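Local structure of putative phosphohydrolase (Shewanella amazonensis, 3M1T) at residues A[36-39]-A[40-44]; A[114-117]-A[118-122]; A[150-153]-A[154-158]; A[23-26]-A[27-30]. The protein is of unknown function but carries an all-helical HDOD domain, related to the HD-type phosphohydrolases, and may take part in signal transduction. All coordinates share one frame; numbering follows the deposited sequence. Where two conformers were deposited one is given.

Contact 1 of 4, residues A[36-39]-A[40-44]; sequences KAVS and EKLSH
Val-38 and Leu-42, one helical turn apart, make the tight side of this contact. Their side chains run side by side in the same direction, and Val-38 CG1 meets Leu-42 CD1 at 3.7 Å in the Leu-42 conformer described here. Val-38 carries that methyl anti to its backbone N (chi1 170°), which leans it along the helix toward the next turn. Beneath the pair Leu-42 N donates to Val-38 O at 3.1 Å, and Leu-42 CG rests on the same carbonyl oxygen, so the side chain packs against the oxygen its own amide bonds to.

The other side of the helix is looser and open to solvent. There Lys-36 and Glu-40 also lie alongside each other, but the contact is made by the flank of the lysine: its CE approaches Glu-40 OE2 at 3.2 Å, while Lys-36 NZ stays 4.5 Å from that oxygen, beyond a salt bridge. The opposite charges probably attract each other, but no bond fixes them. The backbone below is firmer, with Glu-40 N giving a nearly straight bond (165° at the hydrogen) to Lys-36 O at 2.7 Å. Further on, Ser-43 N bonds to Ser-39 O, and Ser-43 OG turns back to donate to Glu-40 O at 2.6 Å.

Helix 35-43 is one of the HDOD helices. Val-38 and Leu-42 press it against helices 19-29 and 79-94, Lys-41 reaches Glu-23 of helix 19-29 in a salt bridge, and Ser-39 and Leu-42 touch helix 70-77.

Contact 2 of 4, residues A[114-117]-A[118-122]; sequences AIIC and QELAK
Ile-116 and Leu-120 meet one turn apart on the long helix 103-124 of the HDOD fold, a regular alpha-helix that is buried on most of its faces here, with the Gln-118 and Lys-122 side more open. Their side chains touch lightly, Ile-116 CG2 lying 4.2 Å from Leu-120 CD1; most of the specific bonding is in the backbone.

Four successive carbonyls are each taken up by the amide four residues on. Gln-118 N donates to Ala-114 O at 3.0 Å, Leu-120 N to Ile-116 O at 3.0 Å and Ala-121 N to Cys-117 O at 2.9 Å. The fourth bond is the long one: Glu-119 N stands 3.3 Å from Ile-115 O. That oxygen has a second donor, for a water gives it a hydrogen bond at 2.7 Å. The same water donates a longer bond, 3.2 Å, to Gln-118 OE1 in the conformer described, so the amide oxygen and the helix carbonyl are tied through one molecule. Gln-118 reaches it with an extended chain whose CG is anti to the backbone N (chi1 -166°).

Glu-119 is a buried carboxylate and is answered by two cations: OE1 forms a salt bridge with Lys-259 of helix 256-263, and OE2 one with Arg-123 further along its own helix. A bend at chi2 (58°) takes the carboxylate away from the preceding turn. Such flanking positive charge would be expected to keep it ionised.

Apolar neighbours from helices 213-227 and 256-263 pack on Ile-116, whose carbonyl oxygen also has Leu-120 CG lying 3.3 Å away.

Contact 3 of 4, residues A[150-153]-A[154-158]; sequences PAVA and ATISA
Val-152 and Ile-156 are brought together by complementary first torsions. The valine sets CG1 anti to its nitrogen (chi1 169°), leaning toward the following turn, while the isoleucine sets its CG1 opposite its own carbonyl carbon (chi1 -68°), leaning back toward the preceding one. With chi2 near 173° Ile-156 stays extended, and the two branches cross obliquely, Val-152 CG1 touching Ile-156 CD1 at 3.6 Å. Ile-156 CG1 also lies 3.2 Å from Val-152 O, the oxygen that accepts a bond from Ile-156 N at 2.8 Å.

The same turn is knitted by Ala-154 N to Pro-150 O, Thr-155 N to Ala-151 O and Ser-157 N to Ala-153 O. Two hydroxyls hang back over this backbone. Thr-155 OG1 lies 3.1 Å from Ala-151 O. Ser-157 OG makes a weak bond of 3.3 Å to Ala-153 O; its stronger partner is Arg-166.

The apolar pair faces helix 166-174: Val-152 packs on Leu-174, and Ile-156 on Met-169 and the chains of Arg-166 and Glu-170. An alanine in place of Ile-156 removes CG1 and CD1, and would probably leave Val-152 CG1 without its partner and open a gap against Met-169. Ala-151, Ala-154 and Thr-155 keep to the exposed side.

This is an amphipathic helix, started by a proline in its first turn where no amide hydrogen is needed, and paired with the next helix of the chain in an all-helical domain.

Contact 4 of 4, residues A[23-26]-A[27-30]; sequences ELLD and VVNN
The amide of Asn-29 lies with one face over Leu-25: Leu-25 O sits beneath that plane, 3.2 Å from Asn-29 CG, and Leu-25 CB is on the same side, 4.2 Å from Asn-29 ND2. Since the oxygen approaches the flat of the group, the 3.4 Å between it and Asn-29 ND2 is no hydrogen bond. Leu-25 O is satisfied instead by Asn-29 N at 2.7 Å. The Asn-29 side chain also touches Ile-87 and Phe-191. With an alanine here the amide over Leu-25 O is gone, and Ile-87 and Phe-191 would probably lose part of their packing.

Two other flat groups meet through a water, which donates to Asp-26 OD1 at 2.8 Å and accepts from Asn-30 ND2 at 2.9 Å. Asp-26 swings its carboxylate toward that side with CG anti to N (chi1 -170°). Asn-30 OD1 bonds to Asp-32 N, so both ends of this amide are held.

Along the backbone the bonds hold through Asn-29 N, after which Asn-30 N makes only a weak, bent 3.2 Å bond to Asp-26 O. Val-28 lies loosely against Leu-24. Water and Asp-32 N thus tie a polar exposed side, while Leu-24, Leu-25 and Val-28 face the interior.

How the contacts relate
Contacts 4 and 1 belong to consecutive helices, 19-29 and 35-43, and share one interface, their centres about 11 Å apart. Both are partly buried, with charged or amide groups on the outer side. Contact 2 is the core member, about 11 Å from the centre of the chain, where a glutamate is buried among apolar helices. Contacts 1 and 3 are both peripheral, on opposite sides of that centre and about 42 Å apart, centre to centre. They differ in chemistry: contact 1 carries a lysine and a glutamate on its open side, whereas small alanines and hydroxyls take that place in contact 3. Water bridges appear in contacts 2 and 4.

Contact 1 of 4, residues A[36-39]-A[40-44]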
loop_
_atom_site.group_PDB
_atom_site.type_symbol
_atom_site.label_atom_id
_atom_site.label_comp_id
_atom_site.label_asym_id
_atom_site.label_seq_id
_atom_site.Cartn_x
_atom_site.Cartn_y
_atom_site.Cartn_z
ATOM N N LYS A 36 11.846 -6.156 -22.817
ATOM C CA LYS A 36 11.033 -6.896 -23.786
ATOM C C LYS A 36 9.973 -7.752 -23.088
ATOM O O LYS A 36 8.807 -7.746 -23.474
ATOM C CB LYS A 36 11.930 -7.811 -24.625
ATOM C CG LYS A 36 11.277 -8.433 -25.816
ATOM C CD LYS A 36 12.319 -9.054 -26.748
ATOM C CE LYS A 36 11.681 -9.620 -28.008
ATOM N NZ LYS A 36 12.717 -9.913 -29.085
ATOM N N ALA A 37 10.390 -8.492 -22.064
ATOM C CA ALA A 37 9.499 -9.417 -21.398
ATOM C C ALA A 37 8.344 -8.663 -20.760
ATOM O O ALA A 37 7.175 -9.087 -20.859
ATOM C CB ALA A 37 10.225 -10.202 -20.363
ATOM N N VAL A 38 8.671 -7.571 -20.081
ATOM C CA VAL A 38 7.648 -6.760 -19.395
ATOM C C VAL A 38 6.710 -6.104 -20.418
ATOM O O VAL A 38 5.466 -6.165 -20.278
ATOM C CB VAL A 38 8.263 -5.669 -18.489
ATOM C CG1 VAL A 38 7.173 -4.725 -18.011
ATOM C CG2 VAL A 38 8.997 -6.304 -17.271
ATOM N N SER A 39 7.312 -5.501 -21.463
ATOM C CA SER A 39 6.527 -4.835 -22.526
ATOM C C SER A 39 5.633 -5.807 -23.273
ATOM O O SER A 39 4.438 -5.518 -23.467
ATOM C CB SER A 39 7.443 -4.103 -23.504
ATOM O OG SER A 39 8.294 -3.245 -22.752
ATOM N N GLU A 40 6.182 -6.956 -23.654
ATOM C CA GLU A 40 5.369 -7.937 -24.351
ATOM C C GLU A 40 4.196 -8.396 -23.472
ATOM O O GLU A 40 3.073 -8.470 -23.966
ATOM C CB GLU A 40 6.194 -9.114 -24.845
ATOM C CG GLU A 40 7.066 -8.690 -26.011
ATOM C CD GLU A 40 7.851 -9.814 -26.647
ATOM O OE1 GLU A 40 7.868 -10.956 -26.111
ATOM O OE2 GLU A 40 8.465 -9.522 -27.706
ATOM N N LYS A 41 4.448 -8.678 -22.197
ATOM C CA LYS A 41 3.368 -9.213 -21.348
ATOM C C LYS A 41 2.237 -8.179 -21.247
ATOM O O LYS A 41 1.064 -8.518 -21.355
ATOM C CB LYS A 41 3.926 -9.582 -19.980
ATOM C CG LYS A 41 3.002 -10.446 -19.144
ATOM C CD LYS A 41 2.868 -11.824 -19.722
ATOM C CE LYS A 41 2.027 -12.767 -18.861
ATOM N NZ LYS A 41 1.992 -14.197 -19.330
ATOM N N LEU A 42 2.605 -6.918 -21.045
ATOM C CA LEU A 42 1.631 -5.830 -20.909
ATOM C C LEU A 42 0.872 -5.596 -22.191
ATOM O O LEU A 42 -0.313 -5.262 -22.174
ATOM C CB LEU A 42 2.341 -4.531 -20.558
ATOM C CG LEU A 42 2.840 -4.471 -19.129
ATOM C CD1 LEU A 42 3.875 -3.346 -18.980
ATOM C CD2 LEU A 42 1.665 -4.269 -18.168
ATOM N N SER A 43 1.552 -5.770 -23.310
ATOM C CA SER A 43 0.892 -5.544 -24.636
ATOM C C SER A 43 -0.414 -6.363 -24.802
ATOM O O SER A 43 -1.327 -5.936 -25.523
ATOM C CB SER A 43 1.869 -5.819 -25.789
ATOM O OG SER A 43 2.057 -7.205 -26.050
ATOM N N HIS A 44 -0.521 -7.504 -24.123
ATOM C CA HIS A 44 -1.729 -8.325 -24.214
ATOM C C HIS A 44 -2.867 -7.856 -23.301
ATOM O O HIS A 44 -3.934 -8.451 -23.320
ATOM C CB HIS A 44 -1.369 -9.776 -23.908
ATOM C CG HIS A 44 -0.443 -10.374 -24.930
ATOM N ND1 HIS A 44 -0.886 -10.860 -26.128
ATOM C CD2 HIS A 44 0.906 -10.534 -24.926
ATOM C CE1 HIS A 44 0.149 -11.315 -26.826
ATOM N NE2 HIS A 44 1.250 -11.147 -26.103
#

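Contact 2 of 4, residues A[114-117]-A[118-122]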
loop_
_atom_site.group_PDB
_atom_site.type_symbol
_atom_site.label_atom_id
_atom_site.label_comp_id
_atom_site.label_asym_id
_atom_site.label_seq_id
_atom_site.Cartn_x
_atom_site.Cartn_y
_atom_site.Cartn_z
ATOM N N ALA A 114 1.660 5.548 0.001
ATOM C CA ALA A 114 2.745 5.016 -0.819
ATOM C C ALA A 114 3.772 6.043 -1.206
ATOM O O ALA A 114 4.984 5.810 -1.141
ATOM C CB ALA A 114 2.157 4.302 -2.081
ATOM N N ILE A 115 3.300 7.231 -1.604
ATOM C CA ILE A 115 4.219 8.317 -1.973
ATOM C C ILE A 115 5.086 8.769 -0.798
ATOM O O ILE A 115 6.321 8.998 -0.925
ATOM C CB ILE A 115 3.411 9.517 -2.588
ATOM C CG1 ILE A 115 2.859 9.143 -3.964
ATOM C CG2 ILE A 115 4.271 10.812 -2.584
ATOM C CD1 ILE A 115 1.789 10.161 -4.439
ATOM N N ILE A 116 4.445 8.885 0.354
ATOM C CA ILE A 116 5.143 9.234 1.582
ATOM C C ILE A 116 6.179 8.169 1.937
ATOM O O ILE A 116 7.347 8.469 2.178
ATOM C CB ILE A 116 4.184 9.495 2.773
ATOM C CG1 ILE A 116 3.264 10.694 2.510
ATOM C CG2 ILE A 116 5.000 9.715 4.099
ATOM C CD1 ILE A 116 2.014 10.680 3.393
ATOM N N CYS A 117 5.783 6.887 1.887
ATOM C CA CYS A 117 6.738 5.828 2.191
ATOM C C CYS A 117 7.990 5.862 1.272
ATOM O O CYS A 117 9.108 5.632 1.688
ATOM C CB CYS A 117 6.064 4.465 2.012
ATOM S SG CYS A 117 4.918 4.012 3.308
ATOM N N GLN A 118 7.769 6.086 -0.009
ATOM C CA GLN A 118 8.849 6.172 -0.967
ATOM C C GLN A 118 9.893 7.232 -0.589
ATOM O O GLN A 118 11.101 7.020 -0.749
ATOM C CB GLN A 118 8.257 6.462 -2.350
ATOM C CG GLN A 118 9.206 6.255 -3.492
ATOM C CD GLN A 118 8.512 6.359 -4.845
ATOM O OE1 GLN A 118 7.865 7.367 -5.148
ATOM N NE2 GLN A 118 8.647 5.308 -5.669
ATOM N N GLU A 119 9.414 8.388 -0.126
ATOM C CA GLU A 119 10.270 9.467 0.333
ATOM C C GLU A 119 11.020 9.059 1.609
ATOM O O GLU A 119 12.205 9.329 1.757
ATOM C CB GLU A 119 9.429 10.709 0.632
ATOM C CG GLU A 119 10.226 11.886 1.182
ATOM C CD GLU A 119 11.352 12.372 0.272
ATOM O OE1 GLU A 119 11.229 12.232 -0.979
ATOM O OE2 GLU A 119 12.322 12.948 0.818
ATOM N N LEU A 120 10.312 8.418 2.531
ATOM C CA LEU A 120 10.983 7.932 3.747
ATOM C C LEU A 120 12.109 6.955 3.402
ATOM O O LEU A 120 13.182 7.001 3.997
ATOM C CB LEU A 120 9.985 7.271 4.709
ATOM C CG LEU A 120 8.814 8.121 5.161
ATOM C CD1 LEU A 120 7.869 7.371 6.104
ATOM C CD2 LEU A 120 9.265 9.453 5.796
ATOM N N ALA A 121 11.844 6.041 2.457
ATOM C CA ALA A 121 12.849 5.065 2.022
ATOM C C ALA A 121 14.100 5.720 1.441
ATOM O O ALA A 121 15.242 5.290 1.666
ATOM C CB ALA A 121 12.236 4.108 0.961
ATOM N N LYS A 122 13.874 6.758 0.652
ATOM C CA LYS A 122 14.982 7.524 0.091
ATOM C C LYS A 122 15.874 8.035 1.191
ATOM O O LYS A 122 17.111 7.951 1.097
ATOM C CB LYS A 122 14.453 8.677 -0.729
ATOM C CG LYS A 122 14.040 8.248 -2.123
ATOM C CD LYS A 122 13.392 9.366 -2.908
ATOM C CE LYS A 122 12.555 8.797 -4.066
ATOM N NZ LYS A 122 12.219 9.887 -5.028
HETATM O O HOH W 1 7.612 9.781 -3.128
#

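Contact 3 of 4, residues A[150-153]-A[154-158]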
loop_
_atom_site.group_PDB
_atom_site.type_symbol
_atom_site.label_atom_id
_atom_site.label_comp_id
_atom_site.label_asym_id
_atom_site.label_seq_id
_atom_site.Cartn_x
_atom_site.Cartn_y
_atom_site.Cartn_z
ATOM N N PRO A 150 -19.073 -9.361 6.394
ATOM C CA PRO A 150 -19.794 -8.067 6.401
ATOM C C PRO A 150 -20.457 -7.710 7.718
ATOM O O PRO A 150 -20.406 -6.517 8.163
ATOM C CB PRO A 150 -20.812 -8.214 5.275
ATOM C CG PRO A 150 -20.650 -9.556 4.717
ATOM C CD PRO A 150 -19.486 -10.236 5.283
ATOM N N ALA A 151 -21.113 -8.688 8.341
ATOM C CA ALA A 151 -21.825 -8.431 9.573
ATOM C C ALA A 151 -20.860 -8.026 10.723
ATOM O O ALA A 151 -21.071 -7.036 11.419
ATOM C CB ALA A 151 -22.674 -9.638 9.946
ATOM N N VAL A 152 -19.813 -8.818 10.901
ATOM C CA VAL A 152 -18.771 -8.494 11.861
ATOM C C VAL A 152 -18.142 -7.128 11.600
ATOM O O VAL A 152 -17.943 -6.355 12.508
ATOM C CB VAL A 152 -17.717 -9.615 11.965
ATOM C CG1 VAL A 152 -16.513 -9.156 12.760
ATOM C CG2 VAL A 152 -18.410 -10.822 12.599
ATOM N N ALA A 153 -17.821 -6.824 10.338
ATOM C CA ALA A 153 -17.249 -5.534 10.013
ATOM C C ALA A 153 -18.128 -4.392 10.429
ATOM O O ALA A 153 -17.662 -3.412 10.968
ATOM C CB ALA A 153 -16.963 -5.445 8.498
ATOM N N ALA A 154 -19.431 -4.504 10.195
ATOM C CA ALA A 154 -20.346 -3.472 10.602
ATOM C C ALA A 154 -20.433 -3.318 12.141
ATOM O O ALA A 154 -20.469 -2.214 12.710
ATOM C CB ALA A 154 -21.774 -3.766 10.033
ATOM N N THR A 155 -20.472 -4.471 12.805
ATOM C CA THR A 155 -20.482 -4.497 14.275
ATOM C C THR A 155 -19.233 -3.831 14.818
ATOM O O THR A 155 -19.302 -3.045 15.800
ATOM C CB THR A 155 -20.622 -5.940 14.751
ATOM O OG1 THR A 155 -21.907 -6.412 14.305
ATOM C CG2 THR A 155 -20.530 -6.014 16.299
ATOM N N ILE A 156 -18.106 -4.078 14.158
ATOM C CA ILE A 156 -16.840 -3.458 14.598
ATOM C C ILE A 156 -16.892 -1.958 14.407
ATOM O O ILE A 156 -16.529 -1.183 15.276
ATOM C CB ILE A 156 -15.624 -4.076 13.888
ATOM C CG1 ILE A 156 -15.425 -5.534 14.350
ATOM C CG2 ILE A 156 -14.367 -3.237 14.135
ATOM C CD1 ILE A 156 -14.397 -6.319 13.652
ATOM N N SER A 157 -17.369 -1.518 13.236
ATOM C CA SER A 157 -17.451 -0.066 12.981
ATOM C C SER A 157 -18.345 0.648 13.951
ATOM O O SER A 157 -18.035 1.750 14.405
ATOM C CB SER A 157 -17.876 0.213 11.547
ATOM O OG SER A 157 -16.827 -0.188 10.679
ATOM N N ALA A 158 -19.435 0.005 14.349
ATOM C CA ALA A 158 -20.308 0.622 15.347
ATOM C C ALA A 158 -19.589 0.776 16.699
ATOM O O ALA A 158 -19.709 1.828 17.359
ATOM C CB ALA A 158 -21.620 -0.193 15.499
#

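Contact 4 of 4, residues A[23-26]-A[27-30]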
loop_
_atom_site.group_PDB
_atom_site.type_symbol
_atom_site.label_atom_id
_atom_site.label_comp_id
_atom_site.label_asym_id
_atom_site.label_seq_id
_atom_site.Cartn_x
_atom_site.Cartn_y
_atom_site.Cartn_z
ATOM N N GLU A 23 0.823 -14.062 -13.722
ATOM C CA GLU A 23 2.036 -14.229 -14.554
ATOM C C GLU A 23 2.692 -12.880 -14.761
ATOM O O GLU A 23 3.908 -12.744 -14.724
ATOM C CB GLU A 23 1.727 -14.848 -15.879
ATOM C CG GLU A 23 1.297 -16.307 -15.776
ATOM C CD GLU A 23 0.778 -16.894 -17.041
ATOM O OE1 GLU A 23 0.529 -16.128 -18.022
ATOM O OE2 GLU A 23 0.520 -18.144 -17.075
ATOM N N LEU A 24 1.863 -11.851 -14.986
ATOM C CA LEU A 24 2.408 -10.478 -15.107
ATOM C C LEU A 24 3.172 -10.022 -13.860
ATOM O O LEU A 24 4.238 -9.419 -13.951
ATOM C CB LEU A 24 1.300 -9.475 -15.452
ATOM C CG LEU A 24 1.721 -8.000 -15.531
ATOM C CD1 LEU A 24 2.684 -7.765 -16.707
ATOM C CD2 LEU A 24 0.477 -7.113 -15.674
ATOM N N LEU A 25 2.594 -10.266 -12.691
ATOM C CA LEU A 25 3.243 -9.896 -11.427
ATOM C C LEU A 25 4.555 -10.675 -11.258
ATOM O O LEU A 25 5.561 -10.100 -10.825
ATOM C CB LEU A 25 2.305 -10.153 -10.256
ATOM C CG LEU A 25 1.171 -9.156 -10.004
ATOM C CD1 LEU A 25 0.340 -9.592 -8.789
ATOM C CD2 LEU A 25 1.733 -7.763 -9.745
ATOM N N ASP A 26 4.567 -11.929 -11.726
ATOM C CA ASP A 26 5.783 -12.777 -11.679
ATOM C C ASP A 26 6.847 -12.064 -12.478
ATOM O O ASP A 26 7.958 -11.823 -12.016
ATOM C CB ASP A 26 5.383 -14.165 -12.184
ATOM C CG ASP A 26 6.445 -15.269 -12.002
ATOM O OD1 ASP A 26 7.598 -14.934 -11.877
ATOM O OD2 ASP A 26 5.981 -16.422 -11.967
ATOM N N VAL A 27 6.517 -11.674 -13.697
ATOM C CA VAL A 27 7.457 -10.982 -14.538
ATOM C C VAL A 27 7.946 -9.662 -13.951
ATOM O O VAL A 27 9.153 -9.400 -13.896
ATOM C CB VAL A 27 6.815 -10.730 -15.977
ATOM C CG1 VAL A 27 7.746 -9.901 -16.828
ATOM C CG2 VAL A 27 6.533 -12.064 -16.711
ATOM N N VAL A 28 7.050 -8.778 -13.509
ATOM C CA VAL A 28 7.505 -7.452 -13.023
ATOM C C VAL A 28 8.015 -7.436 -11.571
ATOM O O VAL A 28 8.596 -6.459 -11.122
ATOM C CB VAL A 28 6.436 -6.339 -13.188
ATOM C CG1 VAL A 28 6.098 -6.141 -14.666
ATOM C CG2 VAL A 28 5.198 -6.663 -12.370
ATOM N N ASN A 29 7.767 -8.492 -10.819
ATOM C CA ASN A 29 8.418 -8.643 -9.487
ATOM C C ASN A 29 9.823 -9.217 -9.617
ATOM O O ASN A 29 10.596 -9.166 -8.622
ATOM C CB ASN A 29 7.564 -9.507 -8.539
ATOM C CG ASN A 29 6.332 -8.791 -8.001
ATOM O OD1 ASN A 29 6.291 -7.577 -7.998
ATOM N ND2 ASN A 29 5.351 -9.524 -7.506
ATOM N N ASN A 30 10.159 -9.778 -10.778
ATOM C CA ASN A 30 11.478 -10.342 -11.058
ATOM C C ASN A 30 12.429 -9.290 -11.602
ATOM O O ASN A 30 12.354 -8.879 -12.768
ATOM C CB ASN A 30 11.372 -11.542 -12.007
ATOM C CG ASN A 30 12.647 -12.309 -12.107
ATOM O OD1 ASN A 30 13.709 -11.780 -11.780
ATOM N ND2 ASN A 30 12.575 -13.544 -12.583
HETATM O O HOH W 2 9.888 -14.404 -13.330
#